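ESX secretion system protein EccC (Thermomonospora curvata, PDB 4NH0) serves as the multi-domain ATPase of the ESX type VII secretion system, which exports EsxA and EsxB, and might be its translocase subunit. Local coordinates at residues Y692-G697 against D720-T725; V710-T715 against P898-L903. All coordinates share one frame; numbering follows the deposited sequence.

Interaction 1: Y692-G697 against D720-T725. With MG (magnesium ion), chain D.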
loop_
_atom_site.group_PDB
_atom_site.type_symbol
_atom_site.label_atom_id
_atom_site.label_comp_id
_atom_site.label_asym_id
_atom_site.label_seq_id
_atom_site.Cartn_x
_atom_site.Cartn_y
_atom_site.Cartn_z
ATOM N N TYR A 692 -4.405 1.017 -14.119
ATOM C CA TYR A 692 -3.865 2.176 -14.816
ATOM C C TYR A 692 -3.155 3.075 -13.814
ATOM O O TYR A 692 -3.781 3.643 -12.919
ATOM C CB TYR A 692 -4.976 2.923 -15.551
ATOM C CG TYR A 692 -5.677 2.059 -16.573
ATOM C CD1 TYR A 692 -6.775 1.286 -16.223
ATOM C CD2 TYR A 692 -5.226 1.999 -17.882
ATOM C CE1 TYR A 692 -7.409 0.487 -17.151
ATOM C CE2 TYR A 692 -5.855 1.203 -18.817
ATOM C CZ TYR A 692 -6.945 0.449 -18.446
ATOM O OH TYR A 692 -7.572 -0.344 -19.375
ATOM N N CYS A 693 -1.842 3.196 -13.968
ATOM C CA CYS A 693 -1.003 3.753 -12.916
ATOM C C CYS A 693 -0.422 5.124 -13.232
ATOM O O CYS A 693 -0.094 5.433 -14.376
ATOM C CB CYS A 693 0.137 2.785 -12.605
ATOM S SG CYS A 693 -0.395 1.080 -12.354
ATOM N N LEU A 694 -0.307 5.940 -12.191
ATOM C CA LEU A 694 0.383 7.219 -12.261
ATOM C C LEU A 694 1.562 7.173 -11.301
ATOM O O LEU A 694 1.430 7.529 -10.132
ATOM C CB LEU A 694 -0.555 8.374 -11.906
ATOM C CG LEU A 694 -1.381 9.034 -13.013
ATOM C CD1 LEU A 694 -2.166 8.017 -13.814
ATOM C CD2 LEU A 694 -2.319 10.067 -12.417
ATOM N N ASP A 695 2.711 6.718 -11.787
ATOM C CA ASP A 695 3.851 6.499 -10.907
ATOM C C ASP A 695 4.494 7.812 -10.489
ATOM O O ASP A 695 5.335 8.359 -11.191
ATOM C CB ASP A 695 4.890 5.601 -11.576
ATOM C CG ASP A 695 5.805 4.926 -10.576
ATOM O OD1 ASP A 695 6.017 5.487 -9.480
ATOM O OD2 ASP A 695 6.309 3.826 -10.878
ATOM N N PHE A 696 4.094 8.310 -9.327
ATOM C CA PHE A 696 4.667 9.531 -8.789
ATOM C C PHE A 696 5.527 9.263 -7.550
ATOM O O PHE A 696 5.865 10.191 -6.819
ATOM C CB PHE A 696 3.558 10.542 -8.461
ATOM C CG PHE A 696 2.923 11.161 -9.672
ATOM C CD1 PHE A 696 3.616 11.234 -10.869
ATOM C CD2 PHE A 696 1.633 11.671 -9.618
ATOM C CE1 PHE A 696 3.030 11.800 -11.993
ATOM C CE2 PHE A 696 1.052 12.236 -10.735
ATOM C CZ PHE A 696 1.749 12.301 -11.919
ATOM N N GLY A 697 5.927 8.012 -7.341
ATOM C CA GLY A 697 6.775 7.692 -6.206
ATOM C C GLY A 697 7.915 6.724 -6.474
ATOM O O GLY A 697 7.966 5.649 -5.880
ATOM N N ASP A 720 1.168 13.963 -21.136
ATOM C CA ASP A 720 0.079 13.687 -22.066
ATOM C C ASP A 720 -0.672 12.414 -21.688
ATOM O O ASP A 720 -1.898 12.360 -21.771
ATOM C CB ASP A 720 0.611 13.574 -23.496
ATOM C CG ASP A 720 1.088 14.901 -24.048
ATOM O OD1 ASP A 720 0.273 15.615 -24.668
ATOM O OD2 ASP A 720 2.279 15.229 -23.867
ATOM N N ARG A 721 0.069 11.394 -21.269
ATOM C CA ARG A 721 -0.530 10.112 -20.919
ATOM C C ARG A 721 -1.200 10.171 -19.553
ATOM O O ARG A 721 -2.104 9.391 -19.262
ATOM C CB ARG A 721 0.527 9.006 -20.940
ATOM C CG ARG A 721 -0.043 7.602 -20.905
ATOM C CD ARG A 721 1.013 6.568 -21.244
ATOM N NE ARG A 721 0.410 5.286 -21.594
ATOM C CZ ARG A 721 0.102 4.925 -22.835
ATOM N NH1 ARG A 721 0.343 5.751 -23.844
ATOM N NH2 ARG A 721 -0.447 3.742 -23.069
ATOM N N ILE A 722 -0.752 11.102 -18.718
ATOM C CA ILE A 722 -1.313 11.269 -17.382
ATOM C C ILE A 722 -2.741 11.798 -17.452
ATOM O O ILE A 722 -3.633 11.286 -16.779
ATOM C CB ILE A 722 -0.453 12.218 -16.527
ATOM C CG1 ILE A 722 0.859 11.535 -16.138
ATOM C CG2 ILE A 722 -1.193 12.632 -15.271
ATOM C CD1 ILE A 722 1.825 12.441 -15.418
ATOM N N ARG A 723 -2.954 12.819 -18.276
ATOM C CA ARG A 723 -4.282 13.395 -18.445
ATOM C C ARG A 723 -5.233 12.387 -19.075
ATOM O O ARG A 723 -6.395 12.288 -18.686
ATOM C CB ARG A 723 -4.224 14.655 -19.309
ATOM C CG ARG A 723 -3.203 15.684 -18.866
ATOM C CD ARG A 723 -3.319 16.942 -19.708
ATOM N NE ARG A 723 -2.047 17.645 -19.829
ATOM C CZ ARG A 723 -1.194 17.467 -20.832
ATOM N NH1 ARG A 723 -1.478 16.607 -21.799
ATOM N NH2 ARG A 723 -0.057 18.147 -20.868
ATOM N N ARG A 724 -4.728 11.638 -20.050
ATOM C CA ARG A 724 -5.538 10.667 -20.775
ATOM C C ARG A 724 -5.896 9.458 -19.919
ATOM O O ARG A 724 -6.989 8.909 -20.044
ATOM C CB ARG A 724 -4.813 10.213 -22.042
ATOM C CG ARG A 724 -4.873 11.217 -23.177
ATOM C CD ARG A 724 -6.313 11.524 -23.541
ATOM N NE ARG A 724 -7.063 10.309 -23.843
ATOM C CZ ARG A 724 -8.389 10.243 -23.894
ATOM N NH1 ARG A 724 -9.118 11.323 -23.658
ATOM N NH2 ARG A 724 -8.987 9.095 -24.175
ATOM N N THR A 725 -4.973 9.045 -19.057
ATOM C CA THR A 725 -5.213 7.924 -18.155
ATOM C C THR A 725 -6.407 8.214 -17.252
ATOM O O THR A 725 -7.212 7.332 -16.966
ATOM C CB THR A 725 -3.977 7.621 -17.289
ATOM O OG1 THR A 725 -2.862 7.317 -18.134
ATOM C CG2 THR A 725 -4.241 6.441 -16.373
HETATM MG MG MG D . 7.584 5.823 -3.868
HETATM O O HOH W 1 9.314 4.734 -3.893
#
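The Phe696 ring meets helix 720-725 by its edge: CD1 of Ile722 lies near the ring plane, 3.5 Å from CZ. The two side chains reach toward each other, and the extended chain of Ile722 (chi2 174°) carries its terminal methyl to the ring. Thr777 and Leu778 of helix 775-781 also touch the Phe696 side chain. Tyr692 uses CB instead of its ring, set 3.7 Å from CG2 of Thr725, while the ring points off to Pro898, whose O is a probable hydrogen-bond partner of Tyr692 OH. Between them, Leu694 splits its branches, CD1 resting 3.7 Å from Thr725 CG2 and CD2 4.0 Å from Ile722 CG2. The Thr725 methyl CG2, anti to the backbone N (chi1 -59°), points to the strand. No hydrogen bond joins the segments. Past the ring, Gly697 O binds the magnesium ion at 2.1 Å, together with Ser670 OG and water. Helix 719-742 thus packs on one face of the parallel part of the FtsK 2 sheet. Its segment 720-725 runs at 132° to strand 692-694, and Leu770 and Val772 of strand 767-772 and Ser712 and Ala714 of strand 710-714 flank the contact.

Interaction 2: V710-T715 against P898-L903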
loop_
_atom_site.group_PDB
_atom_site.type_symbol
_atom_site.label_atom_id
_atom_site.label_comp_id
_atom_site.label_asym_id
_atom_site.label_seq_id
_atom_site.Cartn_x
_atom_site.Cartn_y
_atom_site.Cartn_z
ATOM N N VAL A 710 -2.314 -4.804 -16.448
ATOM C CA VAL A 710 -2.116 -3.365 -16.558
ATOM C C VAL A 710 -2.277 -2.916 -18.004
ATOM O O VAL A 710 -2.055 -3.691 -18.934
ATOM C CB VAL A 710 -0.734 -2.931 -16.033
ATOM C CG1 VAL A 710 -0.499 -3.486 -14.639
ATOM C CG2 VAL A 710 0.362 -3.382 -16.976
ATOM N N GLY A 711 -2.674 -1.662 -18.189
ATOM C CA GLY A 711 -2.888 -1.124 -19.517
ATOM C C GLY A 711 -2.057 0.113 -19.771
ATOM O O GLY A 711 -1.795 0.472 -20.918
ATOM N N SER A 712 -1.639 0.768 -18.693
ATOM C CA SER A 712 -0.836 1.979 -18.802
ATOM C C SER A 712 -0.047 2.259 -17.531
ATOM O O SER A 712 -0.566 2.133 -16.424
ATOM C CB SER A 712 -1.724 3.177 -19.129
ATOM O OG SER A 712 -0.995 4.387 -19.035
ATOM N N VAL A 713 1.216 2.632 -17.702
ATOM C CA VAL A 713 2.048 3.081 -16.595
ATOM C C VAL A 713 2.710 4.401 -16.967
ATOM O O VAL A 713 3.677 4.429 -17.727
ATOM C CB VAL A 713 3.128 2.048 -16.225
ATOM C CG1 VAL A 713 4.000 2.576 -15.097
ATOM C CG2 VAL A 713 2.487 0.729 -15.828
ATOM N N ALA A 714 2.175 5.494 -16.439
ATOM C CA ALA A 714 2.662 6.821 -16.788
ATOM C C ALA A 714 3.651 7.345 -15.759
ATOM O O ALA A 714 3.352 7.401 -14.566
ATOM C CB ALA A 714 1.498 7.786 -16.938
ATOM N N THR A 715 4.835 7.723 -16.229
ATOM C CA THR A 715 5.821 8.361 -15.373
ATOM C C THR A 715 5.517 9.848 -15.290
ATOM O O THR A 715 4.634 10.347 -15.985
ATOM C CB THR A 715 7.255 8.148 -15.889
ATOM O OG1 THR A 715 7.347 8.597 -17.246
ATOM C CG2 THR A 715 7.630 6.677 -15.824
ATOM N N PRO A 898 -7.171 -3.229 -21.807
ATOM C CA PRO A 898 -7.345 -2.170 -22.806
ATOM C C PRO A 898 -6.406 -0.998 -22.555
ATOM O O PRO A 898 -6.337 -0.506 -21.431
ATOM C CB PRO A 898 -8.806 -1.751 -22.625
ATOM C CG PRO A 898 -9.461 -2.924 -21.994
ATOM C CD PRO A 898 -8.427 -3.523 -21.098
ATOM N N PRO A 899 -5.689 -0.554 -23.595
ATOM C CA PRO A 899 -4.718 0.532 -23.453
ATOM C C PRO A 899 -5.393 1.890 -23.333
ATOM O O PRO A 899 -6.567 2.022 -23.669
ATOM C CB PRO A 899 -3.911 0.440 -24.746
ATOM C CG PRO A 899 -4.897 -0.059 -25.739
ATOM C CD PRO A 899 -5.782 -1.023 -24.988
ATOM N N VAL A 900 -4.654 2.883 -22.852
ATOM C CA VAL A 900 -5.159 4.245 -22.812
ATOM C C VAL A 900 -4.926 4.912 -24.157
ATOM O O VAL A 900 -3.787 5.174 -24.540
ATOM C CB VAL A 900 -4.490 5.072 -21.702
ATOM C CG1 VAL A 900 -4.879 6.534 -21.824
ATOM C CG2 VAL A 900 -4.873 4.532 -20.339
ATOM N N ARG A 901 -6.009 5.167 -24.881
ATOM C CA ARG A 901 -5.921 5.824 -26.177
ATOM C C ARG A 901 -5.624 7.302 -25.987
ATOM O O ARG A 901 -6.145 7.934 -25.069
ATOM C CB ARG A 901 -7.213 5.625 -26.968
ATOM C CG ARG A 901 -8.463 5.952 -26.181
ATOM C CD ARG A 901 -9.676 5.227 -26.726
ATOM N NE ARG A 901 -10.855 5.465 -25.902
ATOM C CZ ARG A 901 -11.832 6.304 -26.225
ATOM N NH1 ARG A 901 -11.777 6.979 -27.364
ATOM N NH2 ARG A 901 -12.868 6.464 -25.413
ATOM N N MET A 902 -4.778 7.851 -26.850
ATOM C CA MET A 902 -4.324 9.226 -26.694
ATOM C C MET A 902 -4.470 10.029 -27.977
ATOM O O MET A 902 -4.862 9.495 -29.013
ATOM C CB MET A 902 -2.866 9.246 -26.236
ATOM C CG MET A 902 -2.606 8.475 -24.959
ATOM S SD MET A 902 -0.899 8.639 -24.427
ATOM C CE MET A 902 -0.683 10.405 -24.602
ATOM N N LEU A 903 -4.153 11.317 -27.897
ATOM C CA LEU A 903 -4.164 12.183 -29.066
ATOM C C LEU A 903 -3.137 11.711 -30.083
ATOM O O LEU A 903 -1.956 11.577 -29.762
ATOM C CB LEU A 903 -3.889 13.633 -28.671
ATOM C CG LEU A 903 -5.037 14.407 -28.026
ATOM C CD1 LEU A 903 -4.607 15.828 -27.708
ATOM C CD2 LEU A 903 -6.247 14.409 -28.938
#
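Ser712 and Val900 make the side-chain contact, with CG2 of the valine 3.6 Å from CB of the serine. The torsion of Val900, with CG1 anti to the backbone N (chi1 171°), sets CG2 beside that nitrogen and turns it toward Ser712. The serine hydroxyl is more distant, OG standing 4.1 Å from Val900 CG2, and its polar partner is NE of Arg721 on helix 719-742. Gly711 meets the other chain through its backbone: its CA lies 4.0 Å from Pro898 O, and its own O is 3.9 Å from Pro899 CA. The CA atoms of Gly711 and Pro899 come within 4.6 Å, a close approach that the lack of a side chain at Gly711 permits. Although peptide groups run near each other here, no hydrogen bond crosses the contact; the Gly711 O to Val900 N separation is 4.2 Å.

Polar links to helix 719-742 help position the 898-903 segment. Arg901 O probably accepts a hydrogen bond from Arg724 NE, and Arg901 NE adds a salt bridge to Glu728. Strand 710-714 is held on its inner side by backbone hydrogen bonds from Gly711 to Phe691 and from Ser712 and Ala714 to Cys693. It is the outermost strand of the FtsK 2 sheet within this chain, a parallel neighbour of strand 689-694 in a P-loop NTPase core. Residues 898-903, between helix 877-891 and strand 907-908, are probably part of the linker to FtsK 3; their docking here is consistent with the linker site on FtsK 2 that is analogous to the EsxB pocket of FtsK 3.

Overall arrangement
Interaction 1 joins strand 689-694 to helix 719-742, and interaction 2 joins strand 710-714 to the loop at 898-903. The two strands are neighbours in one sheet, the helix follows strand 710-714 in the chain, and the contact centres lie about 8 Å apart. Interaction 1 is fully buried and apolar, part of the internal packing of FtsK 2 next to its magnesium site. Interaction 2 is only partly buried and lies away from the nucleotide and magnesium, at what is probably the linker-binding surface. Tyr692 and Arg724 of interaction 1 probably hydrogen-bond to backbone carbonyls of 898-903. The helix thus lies over the sheet and also touches 898-903 through Asp720, Arg721 and Arg724.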